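Local atomic coordinates of exodeoxyribonuclease III (Methanosarcina mazei, PDB entry 5J8N), a protein that probably cleaves DNA at abasic sites and trims 3' ends of double-stranded DNA as a magnesium-dependent homologue of exonuclease III. Residues 2-7 against 103-108; 24-29 against 72-77; 110-115 against 130-135; 157-162 against 192-197. The protein carries 3 engineered substitutions. All coordinates share one frame; numbering follows the deposited sequence.

Contact 1: residues 2-7 against 103-108; sequences EHYNLI and EDFVLL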
loop_
_atom_site.group_PDB
_atom_site.type_symbol
_atom_site.label_atom_id
_atom_site.label_comp_id
_atom_site.label_asym_id
_atom_site.label_seq_id
_atom_site.Cartn_x
_atom_site.Cartn_y
_atom_site.Cartn_z
ATOM N N GLU A 2 -14.979 15.575 7.266
ATOM C CA GLU A 2 -15.133 15.990 5.923
ATOM C C GLU A 2 -13.861 15.611 5.161
ATOM O O GLU A 2 -13.939 15.201 4.029
ATOM C CB GLU A 2 -15.404 17.500 5.854
ATOM C CG GLU A 2 -16.622 17.758 5.106
ATOM C CD GLU A 2 -16.706 19.119 4.557
ATOM O OE1 GLU A 2 -16.171 19.228 3.430
ATOM O OE2 GLU A 2 -17.370 20.037 5.134
ATOM N N HIS A 3 -12.683 15.741 5.793
ATOM C CA HIS A 3 -11.426 15.610 5.065
ATOM C C HIS A 3 -10.575 14.476 5.545
ATOM O O HIS A 3 -10.463 14.300 6.758
ATOM C CB HIS A 3 -10.575 16.867 5.206
ATOM C CG HIS A 3 -11.197 18.081 4.608
ATOM N ND1 HIS A 3 -11.126 18.345 3.260
ATOM C CD2 HIS A 3 -11.947 19.069 5.156
ATOM C CE1 HIS A 3 -11.773 19.466 3.008
ATOM N NE2 HIS A 3 -12.292 19.920 4.138
ATOM N N TYR A 4 -9.942 13.746 4.621
ATOM C CA TYR A 4 -8.992 12.716 5.015
ATOM C C TYR A 4 -7.716 12.894 4.221
ATOM O O TYR A 4 -7.735 12.850 2.985
ATOM C CB TYR A 4 -9.533 11.309 4.732
ATOM C CG TYR A 4 -10.785 10.920 5.463
ATOM C CD1 TYR A 4 -12.023 11.337 5.020
ATOM C CD2 TYR A 4 -10.724 10.027 6.538
ATOM C CE1 TYR A 4 -13.171 10.921 5.656
ATOM C CE2 TYR A 4 -11.889 9.600 7.165
ATOM C CZ TYR A 4 -13.092 10.058 6.709
ATOM O OH TYR A 4 -14.256 9.632 7.324
ATOM N N ASN A 5 -6.587 13.077 4.899
ATOM C CA ASN A 5 -5.316 13.071 4.223
ATOM C C ASN A 5 -4.618 11.749 4.608
ATOM O O ASN A 5 -4.300 11.538 5.798
ATOM C CB ASN A 5 -4.518 14.280 4.664
ATOM C CG ASN A 5 -3.266 14.492 3.832
ATOM O OD1 ASN A 5 -2.911 13.665 2.994
ATOM N ND2 ASN A 5 -2.577 15.594 4.095
ATOM N N LEU A 6 -4.459 10.865 3.647
ATOM C CA LEU A 6 -3.932 9.550 3.861
ATOM C C LEU A 6 -2.525 9.399 3.290
ATOM O O LEU A 6 -2.243 9.865 2.178
ATOM C CB LEU A 6 -4.855 8.520 3.205
ATOM C CG LEU A 6 -4.424 7.049 3.290
ATOM C CD1 LEU A 6 -5.702 6.160 3.389
ATOM C CD2 LEU A 6 -3.575 6.663 2.155
ATOM N N ILE A 7 -1.637 8.735 4.046
ATOM C CA ILE A 7 -0.304 8.414 3.529
ATOM C C ILE A 7 -0.079 6.930 3.770
ATOM O O ILE A 7 -0.586 6.352 4.741
ATOM C CB ILE A 7 0.755 9.309 4.187
ATOM C CG1 ILE A 7 2.142 9.164 3.521
ATOM C CG2 ILE A 7 0.883 9.052 5.725
ATOM C CD1 ILE A 7 3.085 10.316 3.902
ATOM N N GLU A 103 -16.699 5.943 8.428
ATOM C CA GLU A 103 -18.065 6.284 8.065
ATOM C C GLU A 103 -18.176 6.523 6.568
ATOM O O GLU A 103 -19.199 6.176 6.001
ATOM C CB GLU A 103 -18.561 7.539 8.810
ATOM C CG GLU A 103 -18.643 7.405 10.321
ATOM C CD GLU A 103 -19.736 6.465 10.782
ATOM O OE1 GLU A 103 -20.521 5.980 9.934
ATOM O OE2 GLU A 103 -19.794 6.189 12.003
ATOM N N ASP A 104 -17.135 7.060 5.945
ATOM C CA ASP A 104 -17.237 7.477 4.548
ATOM C C ASP A 104 -16.642 6.508 3.531
ATOM O O ASP A 104 -16.863 6.671 2.320
ATOM C CB ASP A 104 -16.560 8.838 4.370
ATOM C CG ASP A 104 -17.299 9.960 5.101
ATOM O OD1 ASP A 104 -18.449 10.219 4.708
ATOM O OD2 ASP A 104 -16.691 10.528 6.037
ATOM N N PHE A 105 -15.918 5.480 3.969
ATOM C CA PHE A 105 -15.318 4.558 3.025
ATOM C C PHE A 105 -14.709 3.400 3.763
ATOM O O PHE A 105 -14.455 3.494 4.977
ATOM C CB PHE A 105 -14.216 5.233 2.159
ATOM C CG PHE A 105 -13.071 5.854 2.963
ATOM C CD1 PHE A 105 -13.212 7.144 3.452
ATOM C CD2 PHE A 105 -11.918 5.145 3.231
ATOM C CE1 PHE A 105 -12.187 7.726 4.196
ATOM C CE2 PHE A 105 -10.864 5.741 3.957
ATOM C CZ PHE A 105 -11.000 7.017 4.442
ATOM N N VAL A 106 -14.446 2.343 3.015
ATOM C CA VAL A 106 -13.704 1.173 3.470
ATOM C C VAL A 106 -12.236 1.307 3.051
ATOM O O VAL A 106 -11.987 1.556 1.861
ATOM C CB VAL A 106 -14.271 -0.103 2.865
ATOM C CG1 VAL A 106 -13.427 -1.328 3.215
ATOM C CG2 VAL A 106 -15.757 -0.314 3.321
ATOM N N LEU A 107 -11.294 1.118 3.983
ATOM C CA LEU A 107 -9.881 1.168 3.669
ATOM C C LEU A 107 -9.247 -0.204 3.736
ATOM O O LEU A 107 -9.349 -0.890 4.768
ATOM C CB LEU A 107 -9.172 2.076 4.644
ATOM C CG LEU A 107 -7.662 2.181 4.491
ATOM C CD1 LEU A 107 -7.220 2.791 3.129
ATOM C CD2 LEU A 107 -7.077 3.067 5.626
ATOM N N LEU A 108 -8.615 -0.607 2.644
ATOM C CA LEU A 108 -7.849 -1.868 2.614
ATOM C C LEU A 108 -6.385 -1.516 2.495
ATOM O O LEU A 108 -5.987 -0.883 1.503
ATOM C CB LEU A 108 -8.284 -2.761 1.425
ATOM C CG LEU A 108 -9.811 -3.022 1.326
ATOM C CD1 LEU A 108 -10.075 -3.931 0.126
ATOM C CD2 LEU A 108 -10.403 -3.587 2.635
#
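L6 and L107 face each other across the strands with CA atoms 10.3 Å apart, a spacing too wide for main-chain pairing. The aromatic evidence is a T-shaped stack: the edge of F105 points at the face of Y4, with ring planes 77° apart and centroids of the two rings separated by 4.7 Å. F105 CE1 sits over the centre of the Y4 ring, 3.3 Å above its plane. F105 chi1 of 58° places CG between the backbone N and carbonyl carbon, directing the ring across. At the Y4 rim, OH donates to D104 OD2 over 2.9 Å, and that oxygen accepts through its anti lone pair; the carboxylate stands 83° from the ring plane. Strand 3-10 belongs to the six-stranded sheet and strand 106-111 to the other, making this the buried interface of the DNase I-like two-sheet sandwich; L255 and V147 add to it around F105. A leucine in place of Y4 would probably leave D104 without its hydroxyl mate and the edge of F105 without a flat face to rest on. Farther along, the ends of L6 and L107 meet head-on, L6 CD1 3.7 Å from L107 CD1.

Contact 2: residues 24-29 against 72-77; sequences DLLLEH and GTFSKN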
loop_
_atom_site.group_PDB
_atom_site.type_symbol
_atom_site.label_atom_id
_atom_site.label_comp_id
_atom_site.label_asym_id
_atom_site.label_seq_id
_atom_site.Cartn_x
_atom_site.Cartn_y
_atom_site.Cartn_z
ATOM N N ASP A 24 8.663 10.509 13.403
ATOM C CA ASP A 24 8.466 11.935 13.102
ATOM C C ASP A 24 7.239 12.129 12.209
ATOM O O ASP A 24 6.424 13.048 12.424
ATOM C CB ASP A 24 9.689 12.554 12.399
ATOM C CG ASP A 24 10.961 12.488 13.222
ATOM O OD1 ASP A 24 10.918 12.342 14.464
ATOM O OD2 ASP A 24 12.006 12.576 12.567
ATOM N N LEU A 25 7.102 11.249 11.214
ATOM C CA LEU A 25 5.990 11.374 10.286
ATOM C C LEU A 25 4.676 11.210 11.032
ATOM O O LEU A 25 3.728 11.962 10.843
ATOM C CB LEU A 25 6.117 10.329 9.195
ATOM C CG LEU A 25 5.082 10.234 8.094
ATOM C CD1 LEU A 25 5.697 9.574 6.842
ATOM C CD2 LEU A 25 3.951 9.423 8.615
ATOM N N LEU A 26 4.612 10.222 11.905
ATOM C CA LEU A 26 3.372 9.974 12.615
ATOM C C LEU A 26 3.072 11.057 13.624
ATOM O O LEU A 26 1.951 11.609 13.616
ATOM C CB LEU A 26 3.468 8.584 13.284
ATOM C CG LEU A 26 2.208 8.109 13.986
ATOM C CD1 LEU A 26 0.984 8.044 13.081
ATOM C CD2 LEU A 26 2.536 6.727 14.607
ATOM N N LEU A 27 4.040 11.412 14.471
ATOM C CA LEU A 27 3.791 12.319 15.583
ATOM C C LEU A 27 3.575 13.789 15.157
ATOM O O LEU A 27 3.155 14.597 15.972
ATOM C CB LEU A 27 4.956 12.279 16.571
ATOM C CG LEU A 27 5.134 10.929 17.278
ATOM C CD1 LEU A 27 6.256 11.057 18.256
ATOM C CD2 LEU A 27 3.864 10.518 17.982
ATOM N N GLU A 28 3.867 14.087 13.898
ATOM C CA GLU A 28 3.597 15.405 13.360
ATOM C C GLU A 28 2.081 15.658 13.242
ATOM O O GLU A 28 1.628 16.806 13.183
ATOM C CB GLU A 28 4.267 15.526 11.976
ATOM C CG GLU A 28 4.269 16.951 11.425
ATOM C CD GLU A 28 5.010 17.032 10.112
ATOM O OE1 GLU A 28 4.901 16.128 9.258
ATOM O OE2 GLU A 28 5.714 18.059 9.978
ATOM N N HIS A 29 1.316 14.579 13.178
ATOM C CA HIS A 29 -0.164 14.679 13.071
ATOM C C HIS A 29 -0.654 15.295 11.753
ATOM O O HIS A 29 -1.790 15.737 11.658
ATOM C CB HIS A 29 -0.719 15.435 14.274
ATOM C CG HIS A 29 -0.934 14.547 15.442
ATOM N ND1 HIS A 29 -2.191 14.118 15.801
ATOM C CD2 HIS A 29 -0.064 13.912 16.255
ATOM C CE1 HIS A 29 -2.088 13.303 16.834
ATOM N NE2 HIS A 29 -0.809 13.160 17.126
ATOM N N GLY A 72 0.116 -2.251 9.136
ATOM C CA GLY A 72 -0.585 -1.565 10.223
ATOM C C GLY A 72 -1.202 -0.277 9.702
ATOM O O GLY A 72 -0.747 0.306 8.700
ATOM N N THR A 73 -2.238 0.146 10.401
ATOM C CA THR A 73 -2.971 1.372 10.081
ATOM C C THR A 73 -3.146 2.169 11.343
ATOM O O THR A 73 -3.623 1.695 12.353
ATOM C CB THR A 73 -4.346 1.032 9.497
ATOM O OG1 THR A 73 -4.133 0.383 8.252
ATOM C CG2 THR A 73 -5.215 2.283 9.277
ATOM N N PHE A 74 -2.744 3.434 11.252
ATOM C CA PHE A 74 -3.013 4.460 12.265
ATOM C C PHE A 74 -4.075 5.415 11.774
ATOM O O PHE A 74 -4.017 5.842 10.624
ATOM C CB PHE A 74 -1.749 5.294 12.534
ATOM C CG PHE A 74 -0.577 4.510 13.025
ATOM C CD1 PHE A 74 0.260 3.830 12.114
ATOM C CD2 PHE A 74 -0.281 4.492 14.371
ATOM C CE1 PHE A 74 1.389 3.130 12.580
ATOM C CE2 PHE A 74 0.823 3.783 14.855
ATOM C CZ PHE A 74 1.652 3.116 13.929
ATOM N N SER A 75 -5.016 5.805 12.630
ATOM C CA SER A 75 -5.996 6.803 12.195
ATOM C C SER A 75 -6.415 7.640 13.361
ATOM O O SER A 75 -6.585 7.189 14.505
ATOM C CB SER A 75 -7.230 6.171 11.479
ATOM O OG SER A 75 -7.856 5.219 12.283
ATOM N N LYS A 76 -6.683 8.908 13.053
ATOM C CA LYS A 76 -7.187 9.810 14.079
ATOM C C LYS A 76 -8.601 9.422 14.533
ATOM O O LYS A 76 -8.922 9.578 15.712
ATOM C CB LYS A 76 -7.187 11.278 13.577
ATOM C CG LYS A 76 -5.776 11.784 13.303
ATOM C CD LYS A 76 -5.778 13.299 12.996
ATOM C CE LYS A 76 -4.377 13.795 12.677
ATOM N NZ LYS A 76 -4.390 15.301 12.606
ATOM N N ASN A 77 -9.405 8.930 13.595
ATOM C CA ASN A 77 -10.764 8.459 13.895
ATOM C C ASN A 77 -10.778 6.941 14.132
ATOM O O ASN A 77 -10.029 6.213 13.486
ATOM C CB ASN A 77 -11.715 8.803 12.755
ATOM C CG ASN A 77 -12.001 10.307 12.655
ATOM O OD1 ASN A 77 -11.880 11.040 13.627
ATOM N ND2 ASN A 77 -12.379 10.741 11.472
HETATM O O HOH W 1 -4.708 15.254 15.468
#
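L26 and F74 make the tight part of this contact. The L26 side chain crosses the phenylalanine at about a right angle and lays CD2 over one face of the ring, displaced toward the rim on the CE2 side. The evidence for a CH-pi contact is direct: L26 CD2 is 3.7 Å from the centroid of the F74 ring and 24° off its normal, while the nearest atom pair, L26 CD2 and F74 CE2, is 3.4 Å apart. The other branch, L26 CD1, lies against F74 CB and CG at 3.9 Å from each. I53 and V34 also touch L26, and the F60 ring meets F74 steeply.

The looser side, partly exposed, is polar. H29 has left the helix with a positive phi of 66°, and its carbonyl O accepts a bond of 2.8 Å from K76 NZ, the C=O...N angle being 141°. The lysine chain is extended beyond CG, which carries NZ across to that oxygen. A water links the same pair, 2.8 Å from H29 ND1 and 2.9 Å from K76 NZ, which donates to it. Whereas L26 packs straight onto the ring of F74, the solvent side depends on one direct bond and a water bridge. Helix 22-27, in the connection between parallel strands 3-10 and 33-37, packs here on the outer face of the six-stranded sheet, an arrangement belonging to the layered alpha/beta sandwich of DNase I-like enzymes.

Contact 3: residues 110-115 against 130-135; sequences IYFPNG and DAFLDY
F112 and F132 supply the aromatic part of this contact as a T-shaped pair. The edge of F112 is directed at the face of F132, with planes 89° apart and 5.2 Å between the centroids of the two rings; F112 CZ stands over the centre of the F132 ring, 3.9 Å above its plane. With chi1 at 159°, roughly trans to the backbone N, F132 sends its ring from helix 119-141 toward the strand. Among aliphatic contacts, I110 CD1 comes obliquely to F132, 3.5 Å from both CD1 and CE1 of that ring. The other branch of the isoleucine, CG2, lies over the centre of one F112 face, 3.4 Å above the plane, so I110 braces both rings. W180, F184 and I148 surround F132. Across the contact the touching groups are apolar; beside it, F112 O accepts from N153 ND2. This apolar chemistry within the beta-alpha-beta unit is consistent with packing that holds the strand end carrying Y111, predicted to be catalytic, next to N153, a predicted transition-state stabiliser.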
loop_
_atom_site.group_PDB
_atom_site.type_symbol
_atom_site.label_atom_id
_atom_site.label_comp_id
_atom_site.label_asym_id
_atom_site.label_seq_id
_atom_site.Cartn_x
_atom_site.Cartn_y
_atom_site.Cartn_z
ATOM N N ILE A 110 -2.687 -3.044 2.141
ATOM C CA ILE A 110 -2.179 -4.331 1.631
ATOM C C ILE A 110 -0.706 -4.319 1.263
ATOM O O ILE A 110 -0.249 -3.384 0.585
ATOM C CB ILE A 110 -3.002 -4.776 0.382
ATOM C CG1 ILE A 110 -4.520 -4.690 0.683
ATOM C CG2 ILE A 110 -2.606 -6.203 -0.068
ATOM C CD1 ILE A 110 -5.392 -5.039 -0.519
ATOM N N TYR A 111 -0.002 -5.347 1.699
ATOM C CA TYR A 111 1.361 -5.624 1.264
ATOM C C TYR A 111 1.270 -6.803 0.294
ATOM O O TYR A 111 1.258 -7.968 0.702
ATOM C CB TYR A 111 2.267 -5.959 2.486
ATOM C CG TYR A 111 3.675 -6.302 2.145
ATOM C CD1 TYR A 111 4.376 -5.592 1.189
ATOM C CD2 TYR A 111 4.305 -7.370 2.761
ATOM C CE1 TYR A 111 5.686 -5.946 0.823
ATOM C CE2 TYR A 111 5.653 -7.686 2.448
ATOM C CZ TYR A 111 6.316 -6.963 1.460
ATOM O OH TYR A 111 7.614 -7.277 1.107
ATOM N N PHE A 112 1.160 -6.503 -0.992
ATOM C CA PHE A 112 0.980 -7.606 -1.966
ATOM C C PHE A 112 2.292 -8.386 -2.085
ATOM O O PHE A 112 3.386 -7.818 -1.880
ATOM C CB PHE A 112 0.596 -7.058 -3.325
ATOM C CG PHE A 112 -0.808 -6.501 -3.400
ATOM C CD1 PHE A 112 -1.110 -5.185 -3.134
ATOM C CD2 PHE A 112 -1.830 -7.347 -3.808
ATOM C CE1 PHE A 112 -2.440 -4.708 -3.231
ATOM C CE2 PHE A 112 -3.130 -6.901 -3.943
ATOM C CZ PHE A 112 -3.429 -5.542 -3.669
ATOM N N PRO A 113 2.232 -9.692 -2.345
ATOM C CA PRO A 113 3.458 -10.501 -2.379
ATOM C C PRO A 113 4.457 -10.093 -3.460
ATOM O O PRO A 113 4.090 -9.642 -4.538
ATOM C CB PRO A 113 2.922 -11.922 -2.663
ATOM C CG PRO A 113 1.431 -11.839 -2.205
ATOM C CD PRO A 113 0.997 -10.450 -2.587
ATOM N N ASN A 114 5.722 -10.270 -3.108
ATOM C CA ASN A 114 6.735 -10.172 -4.105
ATOM C C ASN A 114 6.982 -11.531 -4.725
ATOM O O ASN A 114 7.073 -12.547 -4.034
ATOM C CB ASN A 114 8.002 -9.609 -3.514
ATOM C CG ASN A 114 9.015 -9.339 -4.565
ATOM O OD1 ASN A 114 9.734 -10.266 -4.965
ATOM N ND2 ASN A 114 9.048 -8.089 -5.073
ATOM N N GLY A 115 7.021 -11.556 -6.053
ATOM C CA GLY A 115 7.111 -12.782 -6.810
ATOM C C GLY A 115 8.502 -13.169 -7.308
ATOM O O GLY A 115 8.655 -14.115 -8.060
ATOM N N ASP A 130 -5.807 -12.518 -7.431
ATOM C CA ASP A 130 -7.151 -12.988 -7.803
ATOM C C ASP A 130 -8.095 -12.912 -6.609
ATOM O O ASP A 130 -9.242 -12.478 -6.728
ATOM C CB ASP A 130 -7.067 -14.426 -8.297
ATOM C CG ASP A 130 -6.453 -14.540 -9.680
ATOM O OD1 ASP A 130 -6.480 -13.537 -10.421
ATOM O OD2 ASP A 130 -5.985 -15.659 -10.033
ATOM N N ALA A 131 -7.620 -13.347 -5.436
ATOM C CA ALA A 131 -8.454 -13.334 -4.236
ATOM C C ALA A 131 -8.781 -11.913 -3.846
ATOM O O ALA A 131 -9.897 -11.625 -3.471
ATOM C CB ALA A 131 -7.776 -14.065 -3.077
ATOM N N PHE A 132 -7.792 -11.022 -3.863
ATOM C CA PHE A 132 -8.066 -9.652 -3.591
ATOM C C PHE A 132 -9.094 -9.037 -4.541
ATOM O O PHE A 132 -10.010 -8.327 -4.071
ATOM C CB PHE A 132 -6.746 -8.846 -3.651
ATOM C CG PHE A 132 -6.999 -7.352 -3.895
ATOM C CD1 PHE A 132 -7.500 -6.582 -2.875
ATOM C CD2 PHE A 132 -6.844 -6.784 -5.156
ATOM C CE1 PHE A 132 -7.796 -5.198 -3.086
ATOM C CE2 PHE A 132 -7.171 -5.442 -5.369
ATOM C CZ PHE A 132 -7.679 -4.687 -4.363
ATOM N N LEU A 133 -8.980 -9.311 -5.836
ATOM C CA LEU A 133 -9.918 -8.688 -6.768
ATOM C C LEU A 133 -11.331 -9.176 -6.469
ATOM O O LEU A 133 -12.283 -8.374 -6.452
ATOM C CB LEU A 133 -9.504 -9.004 -8.206
ATOM C CG LEU A 133 -10.425 -8.360 -9.253
ATOM C CD1 LEU A 133 -10.595 -6.874 -8.973
ATOM C CD2 LEU A 133 -9.835 -8.650 -10.622
ATOM N N ASP A 134 -11.480 -10.448 -6.158
ATOM C CA ASP A 134 -12.821 -10.932 -5.860
ATOM C C ASP A 134 -13.358 -10.323 -4.573
ATOM O O ASP A 134 -14.560 -9.985 -4.483
ATOM C CB ASP A 134 -12.845 -12.471 -5.762
ATOM C CG ASP A 134 -12.695 -13.157 -7.118
ATOM O OD1 ASP A 134 -12.828 -12.511 -8.170
ATOM O OD2 ASP A 134 -12.401 -14.349 -7.142
ATOM N N TYR A 135 -12.513 -10.173 -3.575
ATOM C CA TYR A 135 -12.878 -9.561 -2.322
ATOM C C TYR A 135 -13.317 -8.120 -2.522
ATOM O O TYR A 135 -14.392 -7.740 -2.017
ATOM C CB TYR A 135 -11.697 -9.639 -1.360
ATOM C CG TYR A 135 -11.957 -9.111 -0.001
ATOM C CD1 TYR A 135 -11.923 -7.742 0.248
ATOM C CD2 TYR A 135 -12.274 -9.981 1.050
ATOM C CE1 TYR A 135 -12.162 -7.248 1.541
ATOM C CE2 TYR A 135 -12.510 -9.492 2.332
ATOM C CZ TYR A 135 -12.434 -8.115 2.556
ATOM O OH TYR A 135 -12.668 -7.656 3.838
#

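Contact 4: residues 157-162 against 192-197; sequences KEIDLA and SFRMFN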
loop_
_atom_site.group_PDB
_atom_site.type_symbol
_atom_site.label_atom_id
_atom_site.label_comp_id
_atom_site.label_asym_id
_atom_site.label_seq_id
_atom_site.Cartn_x
_atom_site.Cartn_y
_atom_site.Cartn_z
ATOM N N LYS A 157 2.742 0.188 -15.993
ATOM C CA LYS A 157 3.010 0.540 -17.396
ATOM C C LYS A 157 4.498 0.886 -17.537
ATOM O O LYS A 157 5.210 1.065 -16.532
ATOM C CB LYS A 157 2.129 1.726 -17.873
ATOM C CG LYS A 157 0.641 1.429 -17.771
ATOM C CD LYS A 157 -0.180 2.667 -18.157
ATOM C CE LYS A 157 -1.672 2.458 -18.012
ATOM N NZ LYS A 157 -2.245 1.808 -19.236
ATOM N N GLU A 158 4.980 0.961 -18.777
ATOM C CA GLU A 158 6.383 1.310 -19.018
ATOM C C GLU A 158 6.737 2.635 -18.363
ATOM O O GLU A 158 7.855 2.787 -17.866
ATOM C CB GLU A 158 6.682 1.335 -20.520
ATOM C CG GLU A 158 6.667 -0.090 -21.133
ATOM C CD GLU A 158 7.226 -0.145 -22.536
ATOM O OE1 GLU A 158 7.919 0.813 -22.932
ATOM O OE2 GLU A 158 6.938 -1.146 -23.244
ATOM N N ILE A 159 5.795 3.579 -18.309
ATOM C CA ILE A 159 6.079 4.874 -17.696
ATOM C C ILE A 159 6.275 4.725 -16.178
ATOM O O ILE A 159 6.785 5.668 -15.536
ATOM C CB ILE A 159 4.948 5.882 -18.015
ATOM C CG1 ILE A 159 5.345 7.325 -17.789
ATOM C CG2 ILE A 159 3.640 5.549 -17.329
ATOM C CD1 ILE A 159 4.254 8.267 -18.209
ATOM N N ASP A 160 5.887 3.571 -15.598
ATOM C CA ASP A 160 5.993 3.392 -14.152
ATOM C C ASP A 160 7.342 2.858 -13.681
ATOM O O ASP A 160 7.511 2.586 -12.498
ATOM C CB ASP A 160 4.866 2.499 -13.670
ATOM C CG ASP A 160 3.524 3.156 -13.864
ATOM O OD1 ASP A 160 3.394 4.306 -13.364
ATOM O OD2 ASP A 160 2.606 2.593 -14.506
ATOM N N LEU A 161 8.335 2.747 -14.549
ATOM C CA LEU A 161 9.694 2.483 -14.078
ATOM C C LEU A 161 10.707 3.077 -15.028
ATOM O O LEU A 161 10.420 3.355 -16.192
ATOM C CB LEU A 161 9.967 0.963 -13.853
ATOM C CG LEU A 161 10.139 0.047 -15.069
ATOM C CD1 LEU A 161 10.623 -1.369 -14.604
ATOM C CD2 LEU A 161 8.787 -0.100 -15.815
ATOM N N ALA A 162 11.915 3.312 -14.511
ATOM C CA ALA A 162 12.933 3.955 -15.311
ATOM C C ALA A 162 13.541 3.082 -16.398
ATOM O O ALA A 162 13.964 3.624 -17.418
ATOM C CB ALA A 162 14.072 4.482 -14.406
ATOM N N SER A 192 -5.084 6.433 -8.351
ATOM C CA SER A 192 -5.318 7.838 -7.970
ATOM C C SER A 192 -4.209 8.784 -8.486
ATOM O O SER A 192 -4.524 9.897 -8.931
ATOM C CB SER A 192 -5.525 7.985 -6.452
ATOM O OG SER A 192 -4.370 7.610 -5.746
ATOM N N PHE A 193 -2.936 8.368 -8.391
ATOM C CA PHE A 193 -1.889 9.256 -8.897
ATOM C C PHE A 193 -2.123 9.676 -10.320
ATOM O O PHE A 193 -1.949 10.837 -10.681
ATOM C CB PHE A 193 -0.538 8.577 -8.750
ATOM C CG PHE A 193 0.607 9.494 -9.075
ATOM C CD1 PHE A 193 0.971 10.510 -8.197
ATOM C CD2 PHE A 193 1.276 9.341 -10.278
ATOM C CE1 PHE A 193 2.010 11.382 -8.512
ATOM C CE2 PHE A 193 2.330 10.195 -10.629
ATOM C CZ PHE A 193 2.693 11.243 -9.746
ATOM N N ARG A 194 -2.582 8.727 -11.145
ATOM C CA ARG A 194 -2.835 8.976 -12.561
ATOM C C ARG A 194 -4.136 9.727 -12.843
ATOM O O ARG A 194 -4.357 10.163 -13.970
ATOM C CB ARG A 194 -2.812 7.632 -13.328
ATOM C CG ARG A 194 -1.441 6.962 -13.347
ATOM C CD ARG A 194 -0.320 7.884 -13.871
ATOM N NE ARG A 194 0.955 7.163 -13.897
ATOM C CZ ARG A 194 2.118 7.800 -14.035
ATOM N NH1 ARG A 194 2.169 9.122 -14.073
ATOM N NH2 ARG A 194 3.230 7.102 -14.070
ATOM N N MET A 195 -4.970 9.947 -11.831
ATOM C CA MET A 195 -6.097 10.867 -11.999
ATOM C C MET A 195 -5.610 12.274 -12.264
ATOM O O MET A 195 -6.324 13.044 -12.889
ATOM C CB MET A 195 -6.996 10.883 -10.764
ATOM C CG MET A 195 -7.747 9.569 -10.591
ATOM S SD MET A 195 -8.649 9.523 -9.039
ATOM C CE MET A 195 -9.881 10.776 -9.405
ATOM N N PHE A 196 -4.403 12.624 -11.814
ATOM C CA PHE A 196 -3.964 14.024 -11.916
ATOM C C PHE A 196 -2.629 14.190 -12.655
ATOM O O PHE A 196 -2.356 15.270 -13.177
ATOM C CB PHE A 196 -3.797 14.648 -10.520
ATOM C CG PHE A 196 -5.031 14.564 -9.665
ATOM C CD1 PHE A 196 -6.073 15.464 -9.788
ATOM C CD2 PHE A 196 -5.112 13.574 -8.729
ATOM C CE1 PHE A 196 -7.196 15.349 -8.981
ATOM C CE2 PHE A 196 -6.215 13.436 -7.935
ATOM C CZ PHE A 196 -7.249 14.342 -8.046
ATOM N N ASN A 197 -1.792 13.152 -12.686
ATOM C CA ASN A 197 -0.439 13.299 -13.195
ATOM C C ASN A 197 -0.079 12.187 -14.153
ATOM O O ASN A 197 0.077 11.034 -13.718
ATOM C CB ASN A 197 0.553 13.326 -12.033
ATOM C CG ASN A 197 1.969 13.710 -12.495
ATOM O OD1 ASN A 197 2.303 13.604 -13.683
ATOM N ND2 ASN A 197 2.773 14.232 -11.585
HETATM O O HOH W 2 6.168 7.417 -13.423
HETATM O O HOH W 3 0.487 4.293 -14.915
#
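R194 and D160 run antiparallel alongside one another, so that guanidinium and carboxylate meet with their planes 37° apart. R194 NH2 donates to D160 OD1 over 2.9 Å at 163°, forming a salt bridge; the oxygen lies close to the guanidinium plane but is itself met from above the carboxylate plane. A bend in the arginine at chi2, -54°, swings the chain over F193, whose CD2 lies 3.7 Å above one guanidinium face, toward the rim. The contact joins the 3-10 turn at 158-160, in the long loop following strand 146-149, to the short, weakly bonded helix about 192-196, both beside strand 218-227 of the DNase I-like fold; from that strand R220 gives D160 OD1 a second salt bridge. D160 OD2 accepts from K157 N over 2.8 Å. One water ties D160 OD2 to R194 NE, another I159 O to R194 NH2. R194 NH1 donates to N197 O over 2.9 Å and also to E199 O. A methionine in place of R194 would probably deprive D160 of one of its cationic partners and leave the carbonyls of N197 and E199 without their guanidinium donor. I159 comes to meet R194, its CG2 3.6 Å from R194 NH2.

Contacts 1, 2 and 3 form a chain of packing across the sandwich. Contact 2 lies inside the loop closed by contact 1, their centres about 13 Å apart, and both reach the six-stranded sheet; I7 CD1 touches L25 CD1 at 4.0 Å. Contacts 1 and 3 follow in series and share strand 106-111, L108 meeting F132 and Y135, with centres about 21 Å apart. Contact 4, last along the chain, touches none of the others; its centre lies about 20 Å from that of contact 3. Helix, sheet, sheet and helix are traversed from contact 2 through contact 1 to contact 3, the layering expected of this family; contact 4 joins the loop after strand 146-149 to helix 192-196.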